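Local coordinates for cellulase (Soil metagenome, PDB 5I2U), which probably hydrolyses beta-1,4-glucosidic bonds of cellulose as a halotolerant TIM-barrel enzyme of glycoside hydrolase family 5, at residues 55-66 / 85-96. Residues are numbered along the deposited sequence; the frame is centred on the assembly and turned at random. Where two conformers were deposited one is given.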
ATOM      1  N   VAL A  55      -3.304 -13.655   0.632  1.00 36.92           N
ATOM      2  CA  VAL A  55      -2.381 -12.810   1.367  1.00 37.34           C
ATOM      3  C   VAL A  55      -1.398 -12.258   0.325  1.00 35.14           C
ATOM      4  O   VAL A  55      -0.635 -13.019  -0.279  1.00 29.45           O
ATOM      5  CB  VAL A  55      -1.644 -13.609   2.453  1.00 35.63           C
ATOM      6  CG1 VAL A  55      -0.733 -12.698   3.256  1.00 36.95           C
ATOM      7  CG2 VAL A  55      -2.649 -14.301   3.363  1.00 37.82           C
ATOM      8  N   LEU A  56      -1.444 -10.946   0.110  1.00 30.02           N
ATOM      9  CA  LEU A  56      -0.494 -10.287  -0.761  1.00 32.20           C
ATOM     10  C   LEU A  56       0.704  -9.793   0.055  1.00 31.91           C
ATOM     11  O   LEU A  56       0.546  -9.265   1.168  1.00 32.12           O
ATOM     12  CB  LEU A  56      -1.153  -9.129  -1.492  1.00 34.97           C
ATOM     13  CG  LEU A  56      -2.338  -9.513  -2.387  1.00 36.85           C
ATOM     14  CD1 LEU A  56      -3.016  -8.262  -2.900  1.00 36.92           C
ATOM     15  CD2 LEU A  56      -1.920 -10.409  -3.546  1.00 37.92           C
ATOM     16  N   ARG A  57       1.897 -10.011  -0.491  1.00 32.74           N
ATOM     17  CA  ARG A  57       3.147  -9.524   0.092  1.00 35.14           C
ATOM     18  C   ARG A  57       3.950  -8.843  -0.992  1.00 34.92           C
ATOM     19  O   ARG A  57       4.158  -9.411  -2.059  1.00 31.61           O
ATOM     20  CB  ARG A  57       3.960 -10.681   0.651  1.00 37.65           C
ATOM     21  CG  ARG A  57       3.288 -11.417   1.801  1.00 40.03           C
ATOM     22  CD  ARG A  57       3.186 -12.869   1.434  1.00 44.56           C
ATOM     23  NE  ARG A  57       2.517 -13.693   2.427  1.00 42.62           N
ATOM     24  CZ  ARG A  57       2.013 -14.898   2.169  1.00 41.79           C
ATOM     25  NH1 ARG A  57       2.123 -15.441   0.953  1.00 38.67           N
ATOM     26  NH2 ARG A  57       1.401 -15.574   3.139  1.00 40.68           N
ATOM     27  N   GLY A  58       4.375  -7.611  -0.728  1.00 36.51           N
ATOM     28  CA  GLY A  58       5.187  -6.871  -1.687  1.00 34.71           C
ATOM     29  C   GLY A  58       5.830  -5.609  -1.136  1.00 31.82           C
ATOM     30  O   GLY A  58       6.071  -5.496   0.066  1.00 32.17           O
ATOM     31  N   ALA A  59       6.096  -4.670  -2.034  1.00 29.23           N
ATOM     32  CA  ALA A  59       6.873  -3.479  -1.728  1.00 30.46           C
ATOM     33  C   ALA A  59       6.263  -2.226  -2.374  1.00 30.05           C
ATOM     34  O   ALA A  59       5.719  -2.296  -3.463  1.00 29.44           O
ATOM     35  CB  ALA A  59       8.299  -3.679  -2.199  1.00 29.18           C
ATOM     36  N   SER A  60       6.355  -1.100  -1.663  1.00 31.33           N
ATOM     37  CA  SER A  60       5.911   0.197  -2.151  1.00 27.91           C
ATOM     38  C   SER A  60       7.076   1.001  -2.700  1.00 30.48           C
ATOM     39  O   SER A  60       8.135   1.078  -2.076  1.00 26.59           O
ATOM     40  CB  SER A  60       5.272   0.995  -1.029  1.00 28.45           C
ATOM     41  OG  SER A  60       4.709   2.207  -1.512  1.00 25.85           O
ATOM     42  N   LEU A  61       6.874   1.594  -3.878  1.00 32.18           N
ATOM     43  CA  LEU A  61       7.770   2.647  -4.356  1.00 31.25           C
ATOM     44  C   LEU A  61       7.550   3.799  -3.399  1.00 31.55           C
ATOM     45  O   LEU A  61       6.505   3.875  -2.742  1.00 34.88           O
ATOM     46  CB  LEU A  61       7.440   3.067  -5.786  1.00 30.27           C
ATOM     47  CG  LEU A  61       7.477   1.960  -6.847  1.00 33.29           C
ATOM     48  CD1 LEU A  61       7.048   2.477  -8.209  1.00 34.34           C
ATOM     49  CD2 LEU A  61       8.863   1.337  -6.953  1.00 35.26           C
ATOM     50  N   GLY A  62       8.550   4.655  -3.249  1.00 33.57           N
ATOM     51  CA  GLY A  62       8.402   5.820  -2.389  1.00 32.47           C
ATOM     52  C   GLY A  62       7.689   6.939  -3.139  1.00 31.41           C
ATOM     53  O   GLY A  62       7.426   6.834  -4.340  1.00 33.58           O
ATOM     54  N   TRP A  63       7.387   8.012  -2.419  1.00 30.86           N
ATOM     55  CA  TRP A  63       6.875   9.256  -2.997  1.00 29.31           C
ATOM     56  C   TRP A  63       7.404   9.425  -4.424  1.00 28.73           C
ATOM     57  O   TRP A  63       8.611   9.539  -4.607  1.00 28.35           O
ATOM     58  CB  TRP A  63       7.348  10.471  -2.193  1.00 27.58           C
ATOM     59  CG  TRP A  63       6.981  10.511  -0.769  1.00 28.02           C
ATOM     60  CD1 TRP A  63       7.571   9.826   0.251  1.00 30.30           C
ATOM     61  CD2 TRP A  63       5.979  11.331  -0.168  1.00 29.65           C
ATOM     62  NE1 TRP A  63       6.968  10.128   1.445  1.00 29.54           N
ATOM     63  CE2 TRP A  63       5.989  11.057   1.216  1.00 29.91           C
ATOM     64  CE3 TRP A  63       5.051  12.248  -0.667  1.00 31.32           C
ATOM     65  CZ2 TRP A  63       5.127  11.684   2.112  1.00 31.83           C
ATOM     66  CZ3 TRP A  63       4.173  12.856   0.223  1.00 33.68           C
ATOM     67  CH2 TRP A  63       4.222  12.571   1.603  1.00 33.18           C
ATOM     68  N   HIS A  64       6.529   9.405  -5.428  1.00 29.38           N
ATOM     69  CA  HIS A  64       6.984   9.542  -6.832  1.00 29.84           C
ATOM     70  C   HIS A  64       7.764  10.845  -7.053  1.00 29.29           C
ATOM     71  O   HIS A  64       8.697  10.880  -7.833  1.00 30.47           O
ATOM     72  CB  HIS A  64       5.807   9.463  -7.837  1.00 30.13           C
ATOM     73  CG  HIS A  64       5.150  10.783  -8.095  1.00 32.60           C
ATOM     74  ND1 HIS A  64       4.176  11.296  -7.272  1.00 31.72           N
ATOM     75  CD2 HIS A  64       5.359  11.717  -9.054  1.00 33.52           C
ATOM     76  CE1 HIS A  64       3.803  12.481  -7.712  1.00 32.33           C
ATOM     77  NE2 HIS A  64       4.507  12.762  -8.792  1.00 33.26           N
ATOM     78  N   ASN A  65       7.362  11.910  -6.364  1.00 31.82           N
ATOM     79  CA  ASN A  65       8.027  13.212  -6.490  1.00 31.84           C
ATOM     80  C   ASN A  65       9.440  13.285  -5.858  1.00 32.10           C
ATOM     81  O   ASN A  65      10.167  14.261  -6.107  1.00 29.86           O
ATOM     82  CB  ASN A  65       7.122  14.380  -6.046  1.00 32.93           C
ATOM     83  CG  ASN A  65       6.434  14.154  -4.699  1.00 35.43           C
ATOM     84  OD1 ASN A  65       6.037  13.045  -4.376  1.00 35.26           O
ATOM     85  ND2 ASN A  65       6.230  15.233  -3.947  1.00 38.22           N
ATOM     86  N   LEU A  66       9.828  12.248  -5.096  1.00 28.40           N
ATOM     87  CA  LEU A  66      11.161  12.126  -4.524  1.00 27.61           C
ATOM     88  C   LEU A  66      12.055  11.114  -5.222  1.00 26.97           C
ATOM     89  O   LEU A  66      13.243  11.362  -5.404  1.00 26.14           O
ATOM     90  CB  LEU A  66      11.067  11.789  -3.050  1.00 30.28           C
ATOM     91  CG  LEU A  66      10.337  12.807  -2.192  1.00 32.19           C
ATOM     92  CD1 LEU A  66      10.540  12.487  -0.727  1.00 33.68           C
ATOM     93  CD2 LEU A  66      10.805  14.227  -2.491  1.00 36.62           C
ATOM     94  N   CYS A  85       7.342 -10.099  -5.406  1.00 35.32           N
ATOM     95  CA  CYS A  85       6.215  -9.265  -5.023  1.00 33.82           C
ATOM     96  C   CYS A  85       4.965  -9.743  -5.761  1.00 33.03           C
ATOM     97  O   CYS A  85       4.993  -9.988  -6.978  1.00 31.39           O
ATOM     98  CB  CYS A  85       6.471  -7.785  -5.326  1.00 32.87           C
ATOM     99  SG  CYS A  85       7.827  -7.048  -4.382  1.00 33.42           S
ATOM    100  N   THR A  86       3.895  -9.936  -4.995  1.00 30.66           N
ATOM    101  CA  THR A  86       2.567 -10.205  -5.529  1.00 30.74           C
ATOM    102  C   THR A  86       1.743  -8.935  -5.568  1.00 33.13           C
ATOM    103  O   THR A  86       0.652  -8.921  -6.156  1.00 35.01           O
ATOM    104  CB  THR A  86       1.838 -11.291  -4.700  1.00 34.13           C
ATOM    105  OG1 THR A  86       1.921 -10.991  -3.290  1.00 36.92           O
ATOM    106  CG2 THR A  86       2.472 -12.648  -4.960  1.00 34.49           C
ATOM    107  N   VAL A  87       2.244  -7.881  -4.911  1.00 32.10           N
ATOM    108  CA  VAL A  87       1.660  -6.565  -4.986  1.00 30.71           C
ATOM    109  C   VAL A  87       2.770  -5.502  -5.091  1.00 30.52           C
ATOM    110  O   VAL A  87       3.861  -5.681  -4.570  1.00 30.59           O
ATOM    111  CB  VAL A  87       0.711  -6.297  -3.780  1.00 31.18           C
ATOM    112  CG1 VAL A  87       1.472  -6.186  -2.468  1.00 31.52           C
ATOM    113  CG2 VAL A  87      -0.132  -5.048  -4.013  1.00 31.43           C
ATOM    114  N   VAL A  88       2.466  -4.410  -5.789  0.67 29.60           N
ATOM    115  CA  VAL A  88       3.332  -3.232  -5.867  0.67 28.24           C
ATOM    116  C   VAL A  88       2.499  -1.994  -5.607  0.67 26.72           C
ATOM    117  O   VAL A  88       1.374  -1.891  -6.070  0.67 27.10           O
ATOM    118  CB  VAL A  88       4.073  -3.126  -7.214  0.67 29.85           C
ATOM    119  CG1 VAL A  88       5.089  -4.237  -7.271  0.67 30.64           C
ATOM    120  CG2 VAL A  88       3.126  -3.223  -8.400  0.67 29.57           C
ATOM    121  N   ARG A  89       3.033  -1.069  -4.827  1.00 25.94           N
ATOM    122  CA  ARG A  89       2.281   0.134  -4.468  1.00 26.24           C
ATOM    123  C   ARG A  89       2.929   1.328  -5.118  1.00 25.31           C
ATOM    124  O   ARG A  89       4.159   1.491  -5.046  1.00 24.74           O
ATOM    125  CB  ARG A  89       2.214   0.269  -2.943  1.00 26.61           C
ATOM    126  CG  ARG A  89       1.482   1.480  -2.380  1.00 27.71           C
ATOM    127  CD  ARG A  89       1.388   1.283  -0.871  1.00 27.69           C
ATOM    128  NE  ARG A  89       0.743   2.336  -0.077  1.00 27.90           N
ATOM    129  CZ  ARG A  89       1.353   3.226   0.716  1.00 27.57           C
ATOM    130  NH1 ARG A  89       2.689   3.313   0.790  1.00 29.51           N
ATOM    131  NH2 ARG A  89       0.615   4.072   1.425  1.00 25.07           N
ATOM    132  N   ALA A  90       2.095   2.126  -5.779  1.00 26.07           N
ATOM    133  CA  ALA A  90       2.507   3.359  -6.434  1.00 29.34           C
ATOM    134  C   ALA A  90       2.115   4.530  -5.543  1.00 27.72           C
ATOM    135  O   ALA A  90       0.932   4.849  -5.412  1.00 28.97           O
ATOM    136  CB  ALA A  90       1.848   3.476  -7.808  1.00 29.76           C
ATOM    137  N   ALA A  91       3.115   5.166  -4.940  1.00 27.29           N
ATOM    138  CA  ALA A  91       2.872   6.226  -3.983  1.00 28.80           C
ATOM    139  C   ALA A  91       2.876   7.577  -4.688  1.00 28.75           C
ATOM    140  O   ALA A  91       3.919   8.227  -4.812  1.00 25.64           O
ATOM    141  CB  ALA A  91       3.910   6.178  -2.866  1.00 29.67           C
ATOM    142  N   MET A  92       1.691   8.006  -5.123  1.00 30.12           N
ATOM    143  CA  MET A  92       1.538   9.292  -5.786  1.00 31.15           C
ATOM    144  C   MET A  92       1.450  10.401  -4.754  1.00 30.12           C
ATOM    145  O   MET A  92       0.401  10.647  -4.172  1.00 29.85           O
ATOM    146  CB  MET A  92       0.320   9.300  -6.709  1.00 32.13           C
ATOM    147  CG  MET A  92       0.324  10.488  -7.658  1.00 33.60           C
ATOM    148  SD  MET A  92      -1.192  10.609  -8.623  1.00 32.83           S
ATOM    149  CE  MET A  92      -2.341  11.202  -7.381  1.00 33.94           C
ATOM    150  N   GLY A  93       2.595  11.026  -4.500  1.00 32.98           N
ATOM    151  CA  GLY A  93       2.730  12.176  -3.625  1.00 31.40           C
ATOM    152  C   GLY A  93       1.777  13.311  -3.870  1.00 32.37           C
ATOM    153  O   GLY A  93       1.687  13.825  -4.990  1.00 32.13           O
ATOM    154  N   LEU A  94       1.064  13.687  -2.807  1.00 30.83           N
ATOM    155  CA  LEU A  94       0.228  14.889  -2.789  1.00 30.23           C
ATOM    156  C   LEU A  94       0.826  16.000  -1.920  1.00 31.18           C
ATOM    157  O   LEU A  94       0.183  17.012  -1.717  1.00 33.24           O
ATOM    158  CB  LEU A  94      -1.195  14.531  -2.322  1.00 31.83           C
ATOM    159  CG  LEU A  94      -2.252  14.127  -3.369  1.00 30.86           C
ATOM    160  CD1 LEU A  94      -2.860  15.286  -4.148  1.00 31.70           C
ATOM    161  CD2 LEU A  94      -1.693  13.048  -4.289  1.00 29.69           C
ATOM    162  N   GLU A  95       2.030  15.780  -1.386  1.00 30.89           N
ATOM    163  CA  GLU A  95       2.729  16.722  -0.514  1.00 35.05           C
ATOM    164  C   GLU A  95       4.158  16.788  -1.011  1.00 36.16           C
ATOM    165  O   GLU A  95       4.575  15.936  -1.795  1.00 36.34           O
ATOM    166  CB  GLU A  95       2.747  16.271   0.974  1.00 33.54           C
ATOM    167  CG  GLU A  95       1.527  15.509   1.464  1.00 34.13           C
ATOM    168  CD  GLU A  95       0.265  16.343   1.610  1.00 35.24           C
ATOM    169  OE1 GLU A  95       0.210  17.493   1.140  1.00 41.57           O
ATOM    170  OE2 GLU A  95      -0.684  15.843   2.246  1.00 37.23           O
ATOM    171  N   ILE A  96       4.901  17.789  -0.534  1.00 36.72           N
ATOM    172  CA  ILE A  96       6.299  18.013  -0.919  1.00 39.98           C
ATOM    173  C   ILE A  96       6.315  18.543  -2.368  1.00 39.49           C
ATOM    174  O   ILE A  96       5.348  18.363  -3.114  1.00 38.17           O
ATOM    175  CB  ILE A  96       7.202  16.744  -0.732  1.00 43.77           C
ATOM    176  CG1 ILE A  96       7.041  16.157   0.685  1.00 45.91           C
ATOM    177  CG2 ILE A  96       8.673  17.067  -0.985  1.00 45.10           C
ATOM    178  CD1 ILE A  96       7.559  14.738   0.852  1.00 43.64           C
TER
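Strands 57-61 and 87-93, the first two of the parallel eight-stranded TIM barrel, pair side by side with Ala59 facing Val88 and Ser60 facing Arg89. Arg89 N donates to Ala59 O (3.3 Å), and Leu61 N returns a bond to Arg89 O (3.0 Å). Beside them, a chi1 of -174° swings the Ser60 hydroxyl to the carbonyl side, where OG takes a bond from Arg89 NH1 at 3.3 Å, 18° out of the guanidinium plane, and donates one to Leu61 O. The extended arginine carries its guanidinium on to Glu159, Glu250 and Asp128; a leucine here would probably leave those three carboxylates without their shared cation and Ser60 without this donor. At the N-terminal end of the pair, Thr86 OG1 accepts from Arg57 N (3.0 Å). Further along the chains, His64 N donates to Ala91 O at 2.9 Å, nearly head-on, while Asn65 ND2 donates to Glu95 O (2.8 Å), which lies in the plane of the Asn65 amide. Ile96 CD1 sits over the six-membered ring of Trp63, 3.7 Å from its centroid, a CH-pi contact. Helix 73-81 makes the beta-alpha-beta crossover; strand 281-286 flanks 57-61 and closes the barrel, strand 124-130 continues it past 87-93, and helix 104-120 packs on Leu61, His64 and Met92.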